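Local coordinates for putative retaining b-glycosidase (Saccharophagus degradans, PDB 5A95), which probably hydrolyses mixed-linkage beta-glucans as a family 5 glycoside hydrolase (subfamily 26) with a retaining mechanism, at residues Tyr312-Val317 and Gly352-Gln357. The protein carries 1 engineered substitution. Sequence-based numbering, arbitrary orientation.
Sequences YGPRIV and GAFFKQ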
ATOM      1  N   TYR A 312      43.140   3.608   1.046  1.00  7.52           N
ATOM      2  CA  TYR A 312      41.962   3.666   1.899  1.00  7.22           C
ATOM      3  C   TYR A 312      41.932   2.626   2.996  1.00  6.78           C
ATOM      4  O   TYR A 312      41.412   2.907   4.078  1.00  7.46           O
ATOM      5  CB  TYR A 312      40.738   3.523   1.042  1.00  7.62           C
ATOM      6  CG  TYR A 312      39.441   3.107   1.697  1.00  7.08           C
ATOM      7  CD1 TYR A 312      38.595   4.017   2.286  1.00  6.87           C
ATOM      8  CD2 TYR A 312      39.035   1.785   1.623  1.00  7.13           C
ATOM      9  CE1 TYR A 312      37.366   3.624   2.784  1.00  6.59           C
ATOM     10  CE2 TYR A 312      37.813   1.387   2.086  1.00  8.16           C
ATOM     11  CZ  TYR A 312      36.974   2.306   2.666  1.00  6.78           C
ATOM     12  OH  TYR A 312      35.746   1.877   3.098  1.00  7.59           O
ATOM     13  N   GLY A 313      42.442   1.416   2.740  1.00  7.87           N
ATOM     14  CA  GLY A 313      42.327   0.363   3.729  1.00  8.23           C
ATOM     15  C   GLY A 313      42.952   0.767   5.062  1.00  8.03           C
ATOM     16  O   GLY A 313      42.297   0.775   6.108  1.00  7.98           O
ATOM     17  N   PRO A 314      44.249   1.116   5.030  1.00  7.92           N
ATOM     18  CA  PRO A 314      44.892   1.507   6.275  1.00  8.63           C
ATOM     19  C   PRO A 314      44.240   2.728   6.914  1.00  8.54           C
ATOM     20  O   PRO A 314      44.173   2.817   8.128  1.00  8.91           O
ATOM     21  CB  PRO A 314      46.347   1.771   5.850  1.00 10.04           C
ATOM     22  CG  PRO A 314      46.554   0.839   4.670  1.00  9.74           C
ATOM     23  CD  PRO A 314      45.216   0.815   3.955  1.00  8.92           C
ATOM     24  N   ARG A 315      43.779   3.655   6.080  1.00  8.03           N
ATOM     25  CA  ARG A 315      43.130   4.859   6.601  1.00  7.96           C
ATOM     26  C   ARG A 315      41.843   4.555   7.351  1.00  7.78           C
ATOM     27  O   ARG A 315      41.658   5.017   8.483  1.00  8.25           O
ATOM     28  CB  ARG A 315      42.808   5.846   5.501  1.00 11.01           C
ATOM     29  CG  ARG A 315      43.959   6.607   4.991  1.00 13.20           C
ATOM     30  CD  ARG A 315      43.512   7.859   4.247  1.00 14.29           C
ATOM     31  NE  ARG A 315      44.731   8.384   3.708  1.00 13.69           N
ATOM     32  CZ  ARG A 315      45.054   8.445   2.425  1.00 13.07           C
ATOM     33  NH1 ARG A 315      44.223   8.022   1.527  1.00 15.05           N
ATOM     34  NH2 ARG A 315      46.234   8.942   2.077  1.00 13.66           N
ATOM     35  N   ILE A 316      40.945   3.798   6.733  1.00  7.20           N
ATOM     36  CA  ILE A 316      39.665   3.529   7.363  1.00  6.81           C
ATOM     37  C   ILE A 316      39.828   2.665   8.621  1.00  6.87           C
ATOM     38  O   ILE A 316      39.143   2.862   9.622  1.00  7.56           O
ATOM     39  CB  ILE A 316      38.639   2.952   6.362  1.00  7.19           C
ATOM     40  CG1 ILE A 316      37.218   2.993   6.915  1.00  7.85           C
ATOM     41  CG2 ILE A 316      38.946   1.520   5.937  1.00  7.91           C
ATOM     42  CD1 ILE A 316      36.696   4.358   7.228  1.00  8.80           C
ATOM     43  N   VAL A 317      40.777   1.722   8.596  1.00  7.07           N
ATOM     44  CA  VAL A 317      41.040   0.917   9.769  1.00  7.31           C
ATOM     45  C   VAL A 317      41.626   1.758  10.922  1.00  8.21           C
ATOM     46  O   VAL A 317      41.192   1.634  12.059  1.00  8.76           O
ATOM     47  CB  VAL A 317      41.940  -0.283   9.411  1.00  9.14           C
ATOM     48  CG1 VAL A 317      42.499  -0.966  10.638  1.00  9.91           C
ATOM     49  CG2 VAL A 317      41.134  -1.277   8.584  1.00  9.74           C
ATOM     50  N   GLY A 352      40.398  -8.295   0.515  1.00  8.77           N
ATOM     51  CA  GLY A 352      40.228  -9.445   1.370  1.00  9.10           C
ATOM     52  C   GLY A 352      41.455  -9.776   2.192  1.00  8.98           C
ATOM     53  O   GLY A 352      41.354  -9.959   3.405  1.00  9.58           O
ATOM     54  N   ALA A 353      42.623  -9.809   1.547  1.00  9.97           N
ATOM     55  CA  ALA A 353      43.851 -10.100   2.269  1.00 11.30           C
ATOM     56  C   ALA A 353      44.117  -9.024   3.321  1.00  9.57           C
ATOM     57  O   ALA A 353      44.566  -9.321   4.423  1.00 10.11           O
ATOM     58  CB  ALA A 353      45.032 -10.196   1.316  1.00 12.08           C
ATOM     59  N   PHE A 354      43.876  -7.767   2.947  1.00  9.55           N
ATOM     60  CA  PHE A 354      44.106  -6.655   3.850  1.00  9.81           C
ATOM     61  C   PHE A 354      43.243  -6.823   5.114  1.00  8.58           C
ATOM     62  O   PHE A 354      43.739  -6.791   6.251  1.00  9.78           O
ATOM     63  CB  PHE A 354      43.828  -5.323   3.148  1.00  9.23           C
ATOM     64  CG  PHE A 354      43.828  -4.159   4.105  1.00  8.74           C
ATOM     65  CD1 PHE A 354      45.033  -3.679   4.620  1.00  9.79           C
ATOM     66  CD2 PHE A 354      42.641  -3.636   4.597  1.00  8.68           C
ATOM     67  CE1 PHE A 354      45.059  -2.663   5.535  1.00 11.29           C
ATOM     68  CE2 PHE A 354      42.669  -2.632   5.536  1.00  9.56           C
ATOM     69  CZ  PHE A 354      43.866  -2.149   5.997  1.00  9.99           C
ATOM     70  N   PHE A 355      41.936  -7.000   4.936  1.00  9.08           N
ATOM     71  CA  PHE A 355      41.057  -7.050   6.082  1.00  9.13           C
ATOM     72  C   PHE A 355      41.222  -8.345   6.869  1.00  8.35           C
ATOM     73  O   PHE A 355      41.029  -8.374   8.071  1.00  9.22           O
ATOM     74  CB  PHE A 355      39.602  -6.855   5.660  1.00  8.94           C
ATOM     75  CG  PHE A 355      39.239  -5.426   5.363  1.00  8.42           C
ATOM     76  CD1 PHE A 355      39.239  -4.494   6.388  1.00  9.37           C
ATOM     77  CD2 PHE A 355      38.910  -5.012   4.097  1.00  8.25           C
ATOM     78  CE1 PHE A 355      38.909  -3.179   6.133  1.00  9.71           C
ATOM     79  CE2 PHE A 355      38.562  -3.694   3.839  1.00  8.94           C
ATOM     80  CZ  PHE A 355      38.563  -2.792   4.861  1.00  9.74           C
ATOM     81  N   LYS A 356      41.599  -9.416   6.178  1.00  9.06           N
ATOM     82  CA  LYS A 356      41.830 -10.664   6.862  1.00 10.01           C
ATOM     83  C   LYS A 356      42.931 -10.493   7.933  1.00 10.46           C
ATOM     84  O   LYS A 356      42.813 -10.929   9.070  1.00 10.35           O
ATOM     85  CB  LYS A 356      42.273 -11.748   5.865  1.00  9.46           C
ATOM     86  CG  LYS A 356      42.353 -13.129   6.458  1.00 11.09           C
ATOM     87  CD  LYS A 356      42.686 -14.132   5.384  1.00 12.08           C
ATOM     88  CE  LYS A 356      42.666 -15.555   5.915  1.00 12.81           C
ATOM     89  NZ  LYS A 356      42.876 -16.524   4.799  1.00 14.49           N
ATOM     90  N   GLN A 357      44.035  -9.866   7.528  1.00 10.48           N
ATOM     91  CA  GLN A 357      45.132  -9.614   8.454  1.00 12.29           C
ATOM     92  C   GLN A 357      44.701  -8.730   9.615  1.00 10.69           C
ATOM     93  O   GLN A 357      45.020  -8.991  10.758  1.00 12.51           O
ATOM     94  CB  GLN A 357      46.310  -9.002   7.691  1.00 14.05           C
ATOM     95  CG  GLN A 357      47.541  -8.698   8.530  1.00 20.21           C
ATOM     96  CD  GLN A 357      48.770  -8.381   7.673  1.00 26.83           C
ATOM     97  OE1 GLN A 357      48.704  -7.620   6.724  1.00 33.55           O
ATOM     98  NE2 GLN A 357      49.897  -8.989   8.008  1.00 36.82           N
TER
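Phe354 reaches across to the backbone of Gly313 and to Pro314. Its CG lies anti to the backbone N (chi1 170°), which extends the ring toward helix 312-323. The end of the ring lies obliquely by the Gly313-Pro314 peptide, with CE1 3.9 Å from Pro314 N. Pro314 meets the ring through its own ring carbons: CD is 3.8 Å from Phe354 CE1, and the two groups cross at a slant. Val317 CG2 sits at the edge of the Phe354 ring, 3.7 Å from CE2. The same methyl lies 3.8 Å from Phe355 CE1, so it touches both phenylalanines. Ile316 CG2 approaches the edge of Phe355 more loosely, 4.5 Å from CZ. Helices 312-323 and 350-363 pack here on the outside of the (beta/alpha)8 barrel of family 5. The axes of segments 312-317 and 352-357 run in the same general direction, cross at -30° and come within 10.7 Å. Within helix 350-363, Phe354 CD2 stands over the centre of the Phe355 ring, 3.8 Å above its plane. An alanine in place of Phe354 would probably leave the Pro314 ring and Val317 CG2 without the ring they pack on, and open a gap between the two helices. Helix 267-279 packs on helix 312-323 as well: Ile316 and Arg315 touch its Trp274, and Arg315 NE forms a salt bridge with Asp267 OD1.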